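Local coordinates for protein L-amino acid deaminase (Proteus vulgaris, PDB 5HXW) that probably catalyses the FAD-dependent oxidative deamination of L-amino acids as a membrane-bound flavoenzyme, at residues G25-T30 with A189-A194; R298-P303 with F324-S329; V304-F309 with I335-Q340. All blocks are in the same frame, centred on the assembly; numbering follows the deposited sequence.

Interaction 1. Residues G25-T30 with A189-A194; sequences GFVEGT and ATFVMA
F191, V27 and G25 carry this contact. It lays an extended N-terminal loop, residues 25-30, against the first turns of helix 189-199. The F191 ring is met on two sides. Over one face sits the backbone carbonyl of G25, with its O 3.2 Å from F191 CE1 and offset toward the rim of the ring. At the edge, near the ring plane, lies V27 CG2. This methyl does most of the work of V27. It reaches F191 CD1 at 3.8 Å and F191 CB at 3.7 Å, and it also touches the helix backbone, 3.3 Å from F191 O. A194 lies three residues further along the helix, and its CB approaches V27 CG2 at 4.2 Å. The chi1 of V27, -176°, places CG1 beside the carbonyl carbon and leaves CG2 beside the backbone N, where it meets the helix. The CB of F26 points away from the helix, and its CA approaches the F191 ring obliquely. I71 touches both V27 and A194, so the valine is also packed from a neighbouring loop. Further along the same helix, K198 NZ bonds E28 O; T30 pairs through its backbone with I204. In the helix, T190 OG1 bonds the O of S76, a residue of the FAD site. No hydrogen bond crosses between the two segments. Between them the attachment is van der Waals in kind: one valine methyl against the helix and a carbonyl O over a ring face. The polar tie to this helix comes from K198, beyond them.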
# COMPACT_ATOMS: atom_id res chain seq x y z
N GLY A 25 -5.16 8.97 -15.18
CA GLY A 25 -6.42 8.30 -14.83
C GLY A 25 -7.10 8.91 -13.62
O GLY A 25 -6.47 9.13 -12.58
N PHE A 26 -8.40 9.16 -13.76
CA PHE A 26 -9.19 9.91 -12.78
C PHE A 26 -10.58 9.31 -12.63
O PHE A 26 -11.21 8.93 -13.62
CB PHE A 26 -9.27 11.38 -13.22
CG PHE A 26 -10.13 12.25 -12.33
CD1 PHE A 26 -9.64 12.73 -11.12
CD2 PHE A 26 -11.43 12.60 -12.72
CE1 PHE A 26 -10.43 13.54 -10.30
CE2 PHE A 26 -12.22 13.40 -11.91
CZ PHE A 26 -11.72 13.88 -10.70
N VAL A 27 -11.05 9.25 -11.39
CA VAL A 27 -12.43 8.86 -11.08
C VAL A 27 -13.15 10.04 -10.45
O VAL A 27 -12.70 10.58 -9.43
CB VAL A 27 -12.52 7.61 -10.17
CG1 VAL A 27 -13.97 7.18 -9.95
CG2 VAL A 27 -11.74 6.45 -10.76
N GLU A 28 -14.26 10.45 -11.07
CA GLU A 28 -15.12 11.51 -10.54
C GLU A 28 -15.90 11.01 -9.32
O GLU A 28 -16.38 9.88 -9.30
CB GLU A 28 -16.06 12.05 -11.63
CG GLU A 28 -16.86 13.30 -11.25
CD GLU A 28 -15.99 14.45 -10.77
OE1 GLU A 28 -15.35 15.12 -11.62
OE2 GLU A 28 -15.95 14.70 -9.55
N GLY A 29 -15.99 11.87 -8.30
CA GLY A 29 -16.76 11.57 -7.10
C GLY A 29 -18.27 11.66 -7.30
O GLY A 29 -18.75 12.09 -8.35
N THR A 30 -19.00 11.23 -6.27
CA THR A 30 -20.46 11.31 -6.20
C THR A 30 -20.87 12.79 -6.11
O THR A 30 -20.36 13.54 -5.28
CB THR A 30 -21.01 10.52 -4.99
OG1 THR A 30 -20.45 9.20 -4.98
CG2 THR A 30 -22.53 10.40 -5.03
N ALA A 189 -5.11 0.43 -11.52
CA ALA A 189 -5.64 -0.53 -10.53
C ALA A 189 -6.73 -0.02 -9.57
O ALA A 189 -7.88 -0.47 -9.65
CB ALA A 189 -4.50 -1.20 -9.76
N THR A 190 -6.38 0.93 -8.70
CA THR A 190 -7.31 1.45 -7.68
C THR A 190 -8.50 2.19 -8.32
O THR A 190 -9.62 2.10 -7.82
CB THR A 190 -6.57 2.33 -6.64
OG1 THR A 190 -5.40 1.65 -6.18
CG2 THR A 190 -7.45 2.63 -5.44
N PHE A 191 -8.24 2.88 -9.43
CA PHE A 191 -9.28 3.62 -10.16
C PHE A 191 -10.43 2.74 -10.66
O PHE A 191 -11.60 3.12 -10.55
CB PHE A 191 -8.66 4.44 -11.31
CG PHE A 191 -7.62 5.42 -10.85
CD1 PHE A 191 -7.98 6.64 -10.26
CD2 PHE A 191 -6.26 5.13 -11.01
CE1 PHE A 191 -7.01 7.54 -9.84
CE2 PHE A 191 -5.28 6.03 -10.59
CZ PHE A 191 -5.66 7.23 -10.00
N VAL A 192 -10.08 1.57 -11.21
CA VAL A 192 -11.07 0.58 -11.67
C VAL A 192 -11.89 0.06 -10.49
O VAL A 192 -13.12 -0.09 -10.59
CB VAL A 192 -10.41 -0.57 -12.48
CG1 VAL A 192 -11.36 -1.75 -12.70
CG2 VAL A 192 -9.90 -0.07 -13.82
N MET A 193 -11.21 -0.19 -9.36
CA MET A 193 -11.84 -0.64 -8.12
C MET A 193 -12.79 0.39 -7.51
O MET A 193 -13.77 0.03 -6.84
CB MET A 193 -10.80 -1.08 -7.08
CG MET A 193 -9.97 -2.32 -7.44
SD MET A 193 -10.83 -3.75 -8.15
CE MET A 193 -12.06 -4.14 -6.91
N ALA A 194 -12.48 1.67 -7.75
CA ALA A 194 -13.34 2.79 -7.34
C ALA A 194 -14.62 2.87 -8.17
O ALA A 194 -15.70 3.10 -7.62
CB ALA A 194 -12.57 4.10 -7.41

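Interaction 2. Residues R298-P303 with F324-S329; sequences RVIVAP and FPVHIS. With 16A (cetyl-trimethyl-ammonium), chain J.
I300, A302 and H327 knit strands 300-303 and 326-329 into a parallel pair. These strands belong to the beta-alpha-beta unit formed by strand 293-303, helix 308-311 and strand 326-329. The bonds follow the parallel pattern, in which one residue gives its N-H to one partner and its C=O to another two places on. I300 N donates to P325 O at 3.0 Å, and I300 O accepts from H327 N at 2.9 Å. A302 repeats this: its N donates to H327 O at 2.9 Å, and its O accepts from S329 N at 3.0 Å. H327 thus uses both backbone groups in the pair. The bonds to I300 O and H327 O run nearly along the C=O axis, with a C=O...N angle of 165° at I300 O. Those to P325 O and A302 O come from above the carbonyl plane, by 52° at P325 O. I300 O also receives a CA-H contact from V326 CA. On its other side strand 300-303 pairs with strand 257-266, through V301 and Y260.

I300, A302, V326 and I328 lie on one face, where the tail of a bound cetyl-trimethyl-ammonium runs. A302 CB meets V326 CG1 and detergent C6, both at 3.9 Å. The I300 side chain leads away from strand 326-329 toward the detergent head group, where CD1 meets C15 and C19. At the loop end, the P325 ring packs against R298 O. V299 CG1 reaches H327 ND1 at 3.4 Å, placed there by a chi1 of 176° that sets it beside the carbonyl carbon. On the face of V301 and H327, V301 CG1 rests 3.6 Å from S329 CB.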
# COMPACT_ATOMS: atom_id res chain seq x y z
N ARG A 298 16.30 0.69 -4.40
CA ARG A 298 15.93 -0.01 -3.16
C ARG A 298 15.76 0.95 -1.97
O ARG A 298 15.04 0.63 -1.02
CB ARG A 298 16.92 -1.14 -2.83
CG ARG A 298 18.24 -0.70 -2.21
CD ARG A 298 19.14 -1.88 -1.86
NE ARG A 298 20.12 -2.15 -2.91
CZ ARG A 298 21.29 -1.51 -3.05
NH1 ARG A 298 22.11 -1.84 -4.04
NH2 ARG A 298 21.64 -0.53 -2.21
N VAL A 299 16.40 2.12 -2.07
CA VAL A 299 16.56 3.07 -0.96
C VAL A 299 15.24 3.70 -0.48
O VAL A 299 14.54 4.36 -1.25
CB VAL A 299 17.61 4.16 -1.30
CG1 VAL A 299 17.72 5.20 -0.20
CG2 VAL A 299 18.98 3.52 -1.55
N ILE A 300 14.92 3.46 0.79
CA ILE A 300 13.80 4.10 1.49
C ILE A 300 14.33 5.26 2.33
O ILE A 300 15.26 5.08 3.13
CB ILE A 300 13.02 3.09 2.39
CG1 ILE A 300 12.61 1.81 1.62
CG2 ILE A 300 11.83 3.75 3.08
CD1 ILE A 300 11.54 1.97 0.55
N VAL A 301 13.75 6.44 2.14
CA VAL A 301 14.14 7.64 2.88
C VAL A 301 13.14 7.90 4.01
O VAL A 301 11.96 8.11 3.76
CB VAL A 301 14.27 8.87 1.93
CG1 VAL A 301 14.37 10.17 2.71
CG2 VAL A 301 15.47 8.72 1.02
N ALA A 302 13.63 7.86 5.25
CA ALA A 302 12.82 8.22 6.42
C ALA A 302 13.16 9.64 6.89
O ALA A 302 14.24 9.87 7.46
CB ALA A 302 12.99 7.21 7.54
N PRO A 303 12.24 10.61 6.65
CA PRO A 303 12.48 11.98 7.12
C PRO A 303 12.29 12.10 8.63
O PRO A 303 11.46 11.39 9.21
CB PRO A 303 11.43 12.81 6.38
CG PRO A 303 10.33 11.85 6.07
CD PRO A 303 10.96 10.49 5.92
N PHE A 324 19.35 -3.56 4.68
CA PHE A 324 18.23 -2.63 4.86
C PHE A 324 18.58 -1.23 4.34
O PHE A 324 19.64 -0.68 4.68
CB PHE A 324 17.81 -2.56 6.33
CG PHE A 324 16.34 -2.36 6.53
CD1 PHE A 324 15.45 -3.43 6.38
CD2 PHE A 324 15.83 -1.10 6.86
CE1 PHE A 324 14.08 -3.25 6.57
CE2 PHE A 324 14.47 -0.92 7.06
CZ PHE A 324 13.59 -1.99 6.91
N PRO A 325 17.68 -0.65 3.51
CA PRO A 325 18.02 0.53 2.73
C PRO A 325 17.51 1.87 3.27
O PRO A 325 17.35 2.82 2.49
CB PRO A 325 17.36 0.20 1.38
CG PRO A 325 16.19 -0.68 1.73
CD PRO A 325 16.34 -1.14 3.15
N VAL A 326 17.26 1.96 4.57
CA VAL A 326 16.70 3.18 5.16
C VAL A 326 17.77 4.24 5.46
O VAL A 326 18.70 3.99 6.22
CB VAL A 326 15.76 2.91 6.37
CG1 VAL A 326 15.43 4.18 7.13
CG2 VAL A 326 14.47 2.26 5.89
N HIS A 327 17.62 5.40 4.83
CA HIS A 327 18.41 6.59 5.13
C HIS A 327 17.60 7.58 5.96
O HIS A 327 16.46 7.91 5.62
CB HIS A 327 18.91 7.28 3.85
CG HIS A 327 20.10 6.61 3.23
ND1 HIS A 327 20.16 6.32 1.88
CD2 HIS A 327 21.27 6.19 3.76
CE1 HIS A 327 21.32 5.74 1.61
NE2 HIS A 327 22.01 5.65 2.74
N ILE A 328 18.21 8.04 7.05
CA ILE A 328 17.67 9.12 7.87
C ILE A 328 17.96 10.43 7.15
O ILE A 328 19.10 10.69 6.74
CB ILE A 328 18.28 9.12 9.31
CG1 ILE A 328 18.04 7.77 10.04
CG2 ILE A 328 17.81 10.31 10.14
CD1 ILE A 328 16.60 7.34 10.21
N SER A 329 16.92 11.24 6.98
CA SER A 329 17.02 12.49 6.23
C SER A 329 16.42 13.66 6.99
O SER A 329 15.36 13.54 7.62
CB SER A 329 16.35 12.34 4.87
OG SER A 329 16.41 13.53 4.12
C1 16A J . 16.10 6.85 14.85
C2 16A J . 14.88 7.09 13.99
C3 16A J . 14.53 5.85 13.18
C4 16A J . 13.42 6.14 12.18
C5 16A J . 13.44 5.14 11.03
C6 16A J . 12.03 4.90 10.51
C7 16A J . 12.00 3.74 9.53
C8 16A J . 10.91 3.94 8.49
C9 16A J . 10.30 2.61 8.08
C10 16A J . 10.61 2.28 6.62
C11 16A J . 10.89 0.80 6.42
C12 16A J . 9.70 0.10 5.77
C13 16A J . 10.08 -0.52 4.43
C14 16A J . 8.83 -0.89 3.63
C15 16A J . 9.00 -0.54 2.16
C16 16A J . 8.24 -1.55 1.28
N1 16A J . 7.71 -1.04 -0.02
C17 16A J . 7.14 -2.19 -0.74
C18 16A J . 6.62 -0.07 0.16
C19 16A J . 8.75 -0.46 -0.88

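Interaction 3. Residues V304-F309 with I335-Q340; sequences VVKESF and INSFMQ. With 16A (cetyl-trimethyl-ammonium), chain H; 16A (cetyl-trimethyl-ammonium), chain I.
K306 holds S337 by both ends. Its backbone N donates to S337 OG at 3.0 Å and 168°, and its NZ donates to S337 O at 2.9 Å. A type I beta turn, V305 to S308, is thereby fixed to the C-terminal part of helix 332-339. The chi1 of 74° sets K306 CG between the backbone N and the carbonyl carbon, and the chain then runs extended past the serine. NZ also lies 3.0 Å from Q340 O, though at a poor angle for a bond. A positive charge among these carbonyls would probably be stabilised by the C-terminal part of the helix. Within the turn, S308 OG accepts from V305 N. E307 OE2 forms a salt bridge with R244, tying the turn to a residue outside the contact.

Packing lies beside these bonds. K306 CB sits over one face of F338 in a CH-pi contact, 4.1 Å from the ring centroid. V305 CB lies against S337 OG at 3.5 Å. On other sides the helix meets two cetyl-trimethyl-ammonium molecules. M339 CB touches C12 of one tail (chain H), and I335 CD1 reaches C14 of the other (chain I) at 3.7 Å.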
# COMPACT_ATOMS: atom_id res chain seq x y z
N VAL A 304 13.08 12.97 9.25
CA VAL A 304 12.97 13.27 10.67
C VAL A 304 11.70 14.10 10.90
O VAL A 304 11.55 15.17 10.31
CB VAL A 304 14.22 14.01 11.21
CG1 VAL A 304 14.09 14.31 12.70
CG2 VAL A 304 15.48 13.20 10.95
N VAL A 305 10.80 13.58 11.73
CA VAL A 305 9.62 14.32 12.19
C VAL A 305 9.66 14.49 13.72
O VAL A 305 10.60 14.02 14.37
CB VAL A 305 8.28 13.67 11.73
CG1 VAL A 305 8.08 13.87 10.23
CG2 VAL A 305 8.21 12.19 12.11
N LYS A 306 8.65 15.16 14.29
CA LYS A 306 8.58 15.37 15.74
C LYS A 306 8.42 14.03 16.49
O LYS A 306 8.95 13.86 17.58
CB LYS A 306 7.47 16.37 16.12
CG LYS A 306 6.04 15.86 16.02
CD LYS A 306 5.01 16.96 16.22
CE LYS A 306 3.63 16.45 15.86
NZ LYS A 306 2.65 17.53 15.59
N GLU A 307 7.72 13.10 15.85
CA GLU A 307 7.46 11.76 16.38
C GLU A 307 8.71 10.90 16.50
O GLU A 307 8.74 9.96 17.30
CB GLU A 307 6.42 11.05 15.52
CG GLU A 307 4.99 11.52 15.72
CD GLU A 307 4.57 12.70 14.84
OE1 GLU A 307 5.37 13.16 13.98
OE2 GLU A 307 3.43 13.17 15.00
N SER A 308 9.74 11.23 15.71
CA SER A 308 11.03 10.52 15.72
C SER A 308 11.69 10.57 17.10
O SER A 308 12.31 9.60 17.52
CB SER A 308 11.99 11.11 14.69
OG SER A 308 11.34 11.33 13.45
N PHE A 309 11.54 11.70 17.78
CA PHE A 309 12.13 11.91 19.10
C PHE A 309 11.39 11.17 20.22
O PHE A 309 11.96 10.91 21.27
CB PHE A 309 12.22 13.41 19.41
CG PHE A 309 13.06 14.19 18.43
CD1 PHE A 309 14.45 14.24 18.56
CD2 PHE A 309 12.45 14.89 17.39
CE1 PHE A 309 15.22 14.97 17.65
CE2 PHE A 309 13.22 15.62 16.48
CZ PHE A 309 14.60 15.66 16.61
N ILE A 335 9.89 20.65 9.99
CA ILE A 335 9.24 21.95 10.16
C ILE A 335 7.71 21.82 10.01
O ILE A 335 6.97 22.37 10.82
CB ILE A 335 9.84 23.02 9.21
CG1 ILE A 335 11.36 23.18 9.42
CG2 ILE A 335 9.11 24.36 9.36
CD1 ILE A 335 11.82 23.68 10.79
N ASN A 336 7.26 21.08 8.99
CA ASN A 336 5.84 20.77 8.80
C ASN A 336 5.24 20.01 9.99
O ASN A 336 4.11 20.29 10.40
CB ASN A 336 5.61 19.97 7.51
CG ASN A 336 5.93 20.76 6.24
OD1 ASN A 336 5.98 21.99 6.24
ND2 ASN A 336 6.15 20.04 5.15
N SER A 337 6.01 19.06 10.53
CA SER A 337 5.62 18.25 11.68
C SER A 337 5.34 19.09 12.92
O SER A 337 4.34 18.88 13.60
CB SER A 337 6.69 17.21 11.99
OG SER A 337 6.19 16.21 12.86
N PHE A 338 6.23 20.05 13.20
CA PHE A 338 6.08 20.94 14.35
C PHE A 338 4.92 21.93 14.21
O PHE A 338 4.37 22.40 15.21
CB PHE A 338 7.39 21.67 14.69
CG PHE A 338 8.35 20.85 15.50
CD1 PHE A 338 8.03 20.45 16.80
CD2 PHE A 338 9.58 20.48 14.97
CE1 PHE A 338 8.93 19.69 17.55
CE2 PHE A 338 10.48 19.72 15.72
CZ PHE A 338 10.15 19.33 17.01
N MET A 339 4.55 22.25 12.97
CA MET A 339 3.46 23.19 12.73
C MET A 339 2.12 22.53 12.32
O MET A 339 1.14 23.22 12.02
CB MET A 339 3.89 24.33 11.79
CG MET A 339 4.00 24.01 10.31
SD MET A 339 4.91 25.29 9.42
CE MET A 339 4.29 26.81 10.15
N GLN A 340 2.09 21.20 12.33
CA GLN A 340 0.85 20.45 12.34
C GLN A 340 0.36 20.40 13.78
O GLN A 340 1.10 19.99 14.68
CB GLN A 340 1.06 19.03 11.81
CG GLN A 340 1.02 18.91 10.29
CD GLN A 340 1.50 17.56 9.78
OE1 GLN A 340 1.48 16.55 10.50
NE2 GLN A 340 1.93 17.53 8.53
C1 16A H . 18.71 29.39 15.64
C2 16A H . 17.83 28.26 15.17
C3 16A H . 16.36 28.66 15.21
C4 16A H . 15.49 27.68 14.44
C5 16A H . 14.03 27.81 14.87
C6 16A H . 13.09 27.60 13.69
C7 16A H . 11.89 26.76 14.10
C8 16A H . 10.64 27.15 13.33
C9 16A H . 9.70 25.95 13.19
C10 16A H . 8.24 26.37 13.30
C11 16A H . 7.66 26.02 14.66
C12 16A H . 6.22 25.56 14.53
C13 16A H . 5.24 26.64 14.96
C14 16A H . 4.45 26.18 16.18
C15 16A H . 2.95 26.34 15.99
C16 16A H . 2.25 24.97 15.93
N1 16A H . 1.43 24.56 17.10
C17 16A H . 2.21 24.43 18.35
C18 16A H . 0.29 25.46 17.33
C19 16A H . 0.89 23.23 16.80
C1 16A I . 21.31 18.65 17.73
C2 16A I . 20.12 18.83 18.64
C3 16A I . 19.39 20.14 18.36
C4 16A I . 18.09 20.20 19.15
C5 16A I . 17.00 20.94 18.38
C6 16A I . 15.84 20.01 18.01
C7 16A I . 14.60 20.79 17.55
C8 16A I . 14.66 21.16 16.06
C9 16A I . 14.89 22.66 15.87
C10 16A I . 14.60 23.11 14.44
C11 16A I . 15.82 22.94 13.53
C12 16A I . 15.51 23.40 12.11
C13 16A I . 15.70 22.27 11.10
C14 16A I . 15.28 22.74 9.71
C15 16A I . 15.34 21.61 8.68
C16 16A I . 14.54 21.97 7.42
N1 16A I . 15.30 22.10 6.14
C17 16A I . 16.03 23.37 6.12
C18 16A I . 16.26 21.00 5.90
C19 16A I . 14.37 22.15 5.00

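Overall arrangement
Interactions 2 and 3 are neighbours, with centres 17 Å apart, and their segments alternate along the chain. They meet where the strand pair gives way to the turn. S329 O lies 2.9 Å from V304 N, a probable hydrogen bond, and I328 CG2 packs on V304 CG2. Interaction 1 comes earlier in the chain, with centres 31 Å from interaction 2 and 32 Å from interaction 3. It lies on the opposite side of the chain's centre from interaction 2. The side chains of I300, F191 and Q340 come within about 6, 10 and 11 Å of FAD. Both interactions 2 and 3 contact bound detergent. Interaction 2, whose I300 is the closest of these side chains to FAD, lines one of the detergent pockets.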